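Local coordinates for protein alpha-1,2-mannosidase (Bacteroides thetaiotaomicron, PDB 2WW2) that hydrolyses alpha-linked mannosides with inversion of anomeric configuration, as a calcium-dependent glycoside hydrolase of family GH92, at residues 234-237 against 241-244; 312-315 against 320-323. All blocks are in the same frame, centred on the assembly; numbering follows the deposited sequence.

Interaction 1 of 2, residues 234-237 against 241-244; sequences ASSF and EQAA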
ATOM      1  N   ALA A 234      21.299  13.191  45.913  1.00  8.18           N
ATOM      2  CA  ALA A 234      21.244  11.739  45.807  1.00  8.49           C
ATOM      3  C   ALA A 234      19.927  11.279  46.401  1.00  8.72           C
ATOM      4  O   ALA A 234      19.258  12.033  47.117  1.00  8.61           O
ATOM      5  CB  ALA A 234      22.423  11.071  46.536  1.00  8.81           C
ATOM      6  N   SER A 235      19.541  10.051  46.084  1.00  8.65           N
ATOM      7  CA  SER A 235      18.293   9.507  46.600  1.00  9.03           C
ATOM      8  C   SER A 235      18.473   8.046  46.977  1.00  8.65           C
ATOM      9  O   SER A 235      19.489   7.410  46.639  1.00  8.87           O
ATOM     10  CB  SER A 235      17.155   9.651  45.570  1.00  8.46           C
ATOM     11  OG  SER A 235      17.295   8.694  44.520  1.00  9.66           O
ATOM     12  N   SER A 236      17.478   7.513  47.668  1.00  8.20           N
ATOM     13  CA  SER A 236      17.487   6.114  48.088  1.00  7.83           C
ATOM     14  C   SER A 236      16.052   5.597  48.067  1.00  8.14           C
ATOM     15  O   SER A 236      15.113   6.364  48.295  1.00  7.93           O
ATOM     16  CB  SER A 236      18.049   5.987  49.518  1.00  7.07           C
ATOM     17  OG  SER A 236      17.964   4.647  49.978  1.00  7.58           O
ATOM     18  N   PHE A 237      15.882   4.302  47.821  1.00  7.77           N
ATOM     19  CA  PHE A 237      14.566   3.680  47.976  1.00  7.80           C
ATOM     20  C   PHE A 237      14.401   3.053  49.358  1.00  8.13           C
ATOM     21  O   PHE A 237      13.326   2.571  49.697  1.00  8.51           O
ATOM     22  CB  PHE A 237      14.331   2.624  46.878  1.00  7.42           C
ATOM     23  CG  PHE A 237      14.112   3.221  45.524  1.00  7.93           C
ATOM     24  CD1 PHE A 237      12.871   3.759  45.184  1.00  9.06           C
ATOM     25  CD2 PHE A 237      15.151   3.289  44.606  1.00  8.60           C
ATOM     26  CE1 PHE A 237      12.658   4.340  43.929  1.00  8.14           C
ATOM     27  CE2 PHE A 237      14.955   3.872  43.366  1.00  7.92           C
ATOM     28  CZ  PHE A 237      13.692   4.400  43.030  1.00  7.61           C
ATOM     29  N   GLU A 241      18.053   8.089  55.756  1.00 11.82           N
ATOM     30  CA  GLU A 241      19.413   7.774  56.201  1.00 12.23           C
ATOM     31  C   GLU A 241      20.262   7.151  55.082  1.00 11.11           C
ATOM     32  O   GLU A 241      21.430   7.495  54.912  1.00 11.47           O
ATOM     33  CB  GLU A 241      19.368   6.843  57.425  1.00 13.01           C
ATOM     34  CG  GLU A 241      18.764   7.505  58.674  1.00 16.94           C
ATOM     35  CD  GLU A 241      17.258   7.834  58.541  1.00 21.43           C
ATOM     36  OE1 GLU A 241      16.507   7.103  57.832  1.00 18.04           O
ATOM     37  OE2 GLU A 241      16.824   8.831  59.174  1.00 24.15           O
ATOM     38  N   GLN A 242      19.690   6.233  54.316  1.00 10.11           N
ATOM     39  CA  GLN A 242      20.451   5.619  53.232  1.00  9.66           C
ATOM     40  C   GLN A 242      20.688   6.639  52.119  1.00  9.38           C
ATOM     41  O   GLN A 242      21.716   6.598  51.450  1.00  9.51           O
ATOM     42  CB  GLN A 242      19.737   4.382  52.678  1.00  9.44           C
ATOM     43  CG  GLN A 242      20.515   3.665  51.571  1.00  9.87           C
ATOM     44  CD  GLN A 242      21.866   3.117  52.038  1.00 11.34           C
ATOM     45  OE1 GLN A 242      21.964   2.483  53.097  1.00 10.19           O
ATOM     46  NE2 GLN A 242      22.906   3.335  51.233  1.00 10.50           N
ATOM     47  N   ALA A 243      19.741   7.545  51.910  1.00  8.87           N
ATOM     48  CA  ALA A 243      19.954   8.597  50.900  1.00  9.93           C
ATOM     49  C   ALA A 243      21.172   9.445  51.282  1.00  9.64           C
ATOM     50  O   ALA A 243      21.948   9.871  50.418  1.00 10.75           O
ATOM     51  CB  ALA A 243      18.707   9.471  50.737  1.00  9.52           C
ATOM     52  N   ALA A 244      21.361   9.668  52.581  1.00 10.29           N
ATOM     53  CA  ALA A 244      22.493  10.482  53.036  1.00  9.80           C
ATOM     54  C   ALA A 244      23.805   9.718  52.875  1.00  9.88           C
ATOM     55  O   ALA A 244      24.832  10.293  52.529  1.00  9.86           O
ATOM     56  CB  ALA A 244      22.289  10.937  54.480  1.00  9.80           C
TER
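The last residues of strand 229-236 run beside the first turn of helix 240-250, and the CA atoms of Ser236 and Ala243 come within 4.5 Å. Packing alone joins the two segments here. Ser236 and Ala243 carry most of the contact. CB of Ser236 lies against the helix backbone, 3.3 Å from Ala243 N. CB of Ala243 meets CB of Ser236 at 3.7 Å and also approaches the backbone C of Ser235. Ser236 OG stands anti to its N (chi1 175°) and reaches Gln242, where CB and CG are each 3.2 Å away.

That hydroxyl is not left with carbons alone: it is hydrogen-bonded to Glu303 OE1 and to Ile238 N. The motif is a short strand-to-helix connection. The strand belongs to the N-terminal region of GH92 enzymes, a beta-sandwich in this family, and the helix follows directly as the chain heads towards the catalytic (alpha/alpha)6 barrel.

Gln242 starts towards the strand through CB but bends at chi2 (62°), which takes its amide away. Its NE2 is hydrogen-bonded to Phe304 O and to OD1 of Asn246, which also donates through ND2 to Ser235 O, a further tie between strand and helix one turn on. Ala234 makes a lighter contact, with CB 4.1 Å from Ala243 O. Ser235 turns its side chain away from the helix, and its OG is hydrogen-bonded to Gln66, Asn39 and Asn182.

Interaction 2 of 2, residues 312-315 against 320-323; sequences YYSP and VHDG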
ATOM      1  N   TYR A 312      18.900  -3.843  49.264  1.00  9.95           N
ATOM      2  CA  TYR A 312      17.891  -3.233  48.421  1.00  8.74           C
ATOM      3  C   TYR A 312      16.537  -3.221  49.086  1.00  8.79           C
ATOM      4  O   TYR A 312      16.186  -4.117  49.867  1.00  7.60           O
ATOM      5  CB  TYR A 312      17.809  -3.934  47.047  1.00  9.36           C
ATOM      6  CG  TYR A 312      17.418  -5.408  47.111  1.00  8.58           C
ATOM      7  CD1 TYR A 312      16.081  -5.793  47.024  1.00  8.24           C
ATOM      8  CD2 TYR A 312      18.382  -6.404  47.254  1.00  7.96           C
ATOM      9  CE1 TYR A 312      15.714  -7.139  47.091  1.00  7.97           C
ATOM     10  CE2 TYR A 312      18.023  -7.772  47.329  1.00  8.83           C
ATOM     11  CZ  TYR A 312      16.682  -8.123  47.241  1.00  8.07           C
ATOM     12  OH  TYR A 312      16.291  -9.451  47.304  1.00  7.98           O
ATOM     13  N   TYR A 313      15.788  -2.171  48.774  1.00  8.30           N
ATOM     14  CA  TYR A 313      14.357  -2.134  49.000  1.00  8.82           C
ATOM     15  C   TYR A 313      13.724  -3.050  47.962  1.00  8.58           C
ATOM     16  O   TYR A 313      13.935  -2.868  46.762  1.00  8.10           O
ATOM     17  CB  TYR A 313      13.833  -0.710  48.780  1.00  8.38           C
ATOM     18  CG  TYR A 313      12.307  -0.609  48.759  1.00 10.37           C
ATOM     19  CD1 TYR A 313      11.577  -0.639  49.942  1.00 10.05           C
ATOM     20  CD2 TYR A 313      11.610  -0.450  47.559  1.00 10.20           C
ATOM     21  CE1 TYR A 313      10.182  -0.520  49.939  1.00 11.08           C
ATOM     22  CE2 TYR A 313      10.211  -0.341  47.543  1.00 11.04           C
ATOM     23  CZ  TYR A 313       9.506  -0.381  48.732  1.00 11.59           C
ATOM     24  OH  TYR A 313       8.128  -0.259  48.725  1.00  9.75           O
ATOM     25  N   SER A 314      12.946  -4.034  48.399  1.00  8.99           N
ATOM     26  CA  SER A 314      12.296  -4.904  47.434  1.00  9.00           C
ATOM     27  C   SER A 314      11.029  -4.274  46.875  1.00  9.65           C
ATOM     28  O   SER A 314      10.103  -3.966  47.641  1.00  9.36           O
ATOM     29  CB  SER A 314      11.918  -6.238  48.086  1.00  8.92           C
ATOM     30  OG  SER A 314      11.144  -6.994  47.171  1.00  9.01           O
ATOM     31  N   PRO A 315      10.958  -4.105  45.535  1.00  9.83           N
ATOM     32  CA  PRO A 315       9.706  -3.581  45.014  1.00  9.63           C
ATOM     33  C   PRO A 315       8.678  -4.693  44.891  1.00  9.50           C
ATOM     34  O   PRO A 315       7.593  -4.444  44.366  1.00  9.94           O
ATOM     35  CB  PRO A 315      10.087  -3.040  43.623  1.00  8.92           C
ATOM     36  CG  PRO A 315      11.216  -3.940  43.180  1.00 10.07           C
ATOM     37  CD  PRO A 315      11.953  -4.348  44.470  1.00  9.93           C
ATOM     38  N   VAL A 320      13.493  -4.515  53.195  1.00 11.95           N
ATOM     39  CA  VAL A 320      14.887  -4.331  52.786  1.00 12.16           C
ATOM     40  C   VAL A 320      15.583  -5.687  52.898  1.00 12.26           C
ATOM     41  O   VAL A 320      15.365  -6.418  53.874  1.00 12.25           O
ATOM     42  CB  VAL A 320      15.601  -3.290  53.677  1.00 12.86           C
ATOM     43  CG1 VAL A 320      17.076  -3.114  53.265  1.00 12.15           C
ATOM     44  CG2 VAL A 320      14.858  -1.965  53.625  1.00 13.18           C
ATOM     45  N   HIS A 321      16.390  -6.037  51.899  1.00 11.59           N
ATOM     46  CA  HIS A 321      17.061  -7.336  51.879  1.00 11.80           C
ATOM     47  C   HIS A 321      18.555  -7.151  51.645  1.00 11.76           C
ATOM     48  O   HIS A 321      18.976  -6.138  51.115  1.00 11.84           O
ATOM     49  CB  HIS A 321      16.534  -8.192  50.724  1.00 11.69           C
ATOM     50  CG  HIS A 321      15.104  -8.606  50.856  1.00 10.58           C
ATOM     51  ND1 HIS A 321      14.057  -7.788  50.496  1.00 13.46           N
ATOM     52  CD2 HIS A 321      14.550  -9.776  51.248  1.00 10.82           C
ATOM     53  CE1 HIS A 321      12.911  -8.421  50.693  1.00 10.22           C
ATOM     54  NE2 HIS A 321      13.184  -9.631  51.152  1.00 13.40           N
ATOM     55  N   ASP A 322      19.340  -8.161  51.995  1.00 11.41           N
ATOM     56  CA  ASP A 322      20.744  -8.210  51.603  1.00 11.26           C
ATOM     57  C   ASP A 322      20.837  -8.779  50.202  1.00 10.71           C
ATOM     58  O   ASP A 322      20.128  -9.725  49.863  1.00 10.52           O
ATOM     59  CB  ASP A 322      21.546  -9.124  52.554  1.00 11.46           C
ATOM     60  CG  ASP A 322      21.588  -8.601  53.964  1.00 13.52           C
ATOM     61  OD1 ASP A 322      21.772  -7.389  54.150  1.00 15.50           O
ATOM     62  OD2 ASP A 322      21.443  -9.404  54.906  1.00 16.95           O
ATOM     63  N   GLY A 323      21.708  -8.208  49.376  1.00 10.05           N
ATOM     64  CA  GLY A 323      21.967  -8.792  48.084  1.00  9.40           C
ATOM     65  C   GLY A 323      21.643  -7.841  46.942  1.00  9.13           C
ATOM     66  O   GLY A 323      21.773  -6.627  47.090  1.00  9.19           O
TER
HETATM   67  O   HOH W   1      18.022 -11.097  48.770  1.00 14.29           O
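Tyr312 and His321 form an antiparallel hydrogen-bonded pair in the hairpin of strands 310-313 and 320-322. Tyr312 N donates to His321 O at 2.9 Å, and His321 N donates to Tyr312 O at 2.8 Å. Tyr312 O also takes a CA-H...O contact from Val320, which forms a non-hydrogen-bonded pair with Tyr313.

The side chains of Tyr312 and His321 share one face of the sheet. His321 CB makes a CH-pi contact over the phenol, 3.9 Å from the ring centroid. The two rings are nearly parallel, at 16°, but slid so far apart that they barely overlap. With chi1 at 62°, Tyr312 swings its ring across the partner strand, and the edge at CD2 meets Gly323 O at 3.4 Å. Gly323 has backbone angles that would jam a CB against Asp322 O. Ser314 CB touches His321 CE1 at 3.5 Å.

One water donates to both Tyr312 OH and Asp322 O, bridging the strands. A leucine at Tyr312 would probably leave this water and Glu363 OE2 without their hydroxyl partner, and His321 CB without its ring face.

Helix 347-364 packs on this side: Glu363 binds Tyr312 OH and Ser314 OG, while Asn359 touches the Tyr312 side chain. Tyr302 of the neighbouring strand 299-304 packs against Tyr312 too.

In the fold
The two contacts follow one another along the chain, and their centres lie about 14 Å apart. Interaction 1 closes as the chain passes from strand 229-236 into helix 240-250. Interaction 2 is a later hairpin at the edge of a five-stranded antiparallel sheet. They touch directly where Phe237 O packs 3.4 Å from Tyr313 CB. Strand 299-304, next to 310-313 in that sheet, also joins them: its Phe301 stacks with Phe237 and touches Pro315. Phe180 packs on both Phe237 and Tyr313. The pair thus marks a place where the N-terminal beta-rich part meets a sheet of the catalytic region within a single chain.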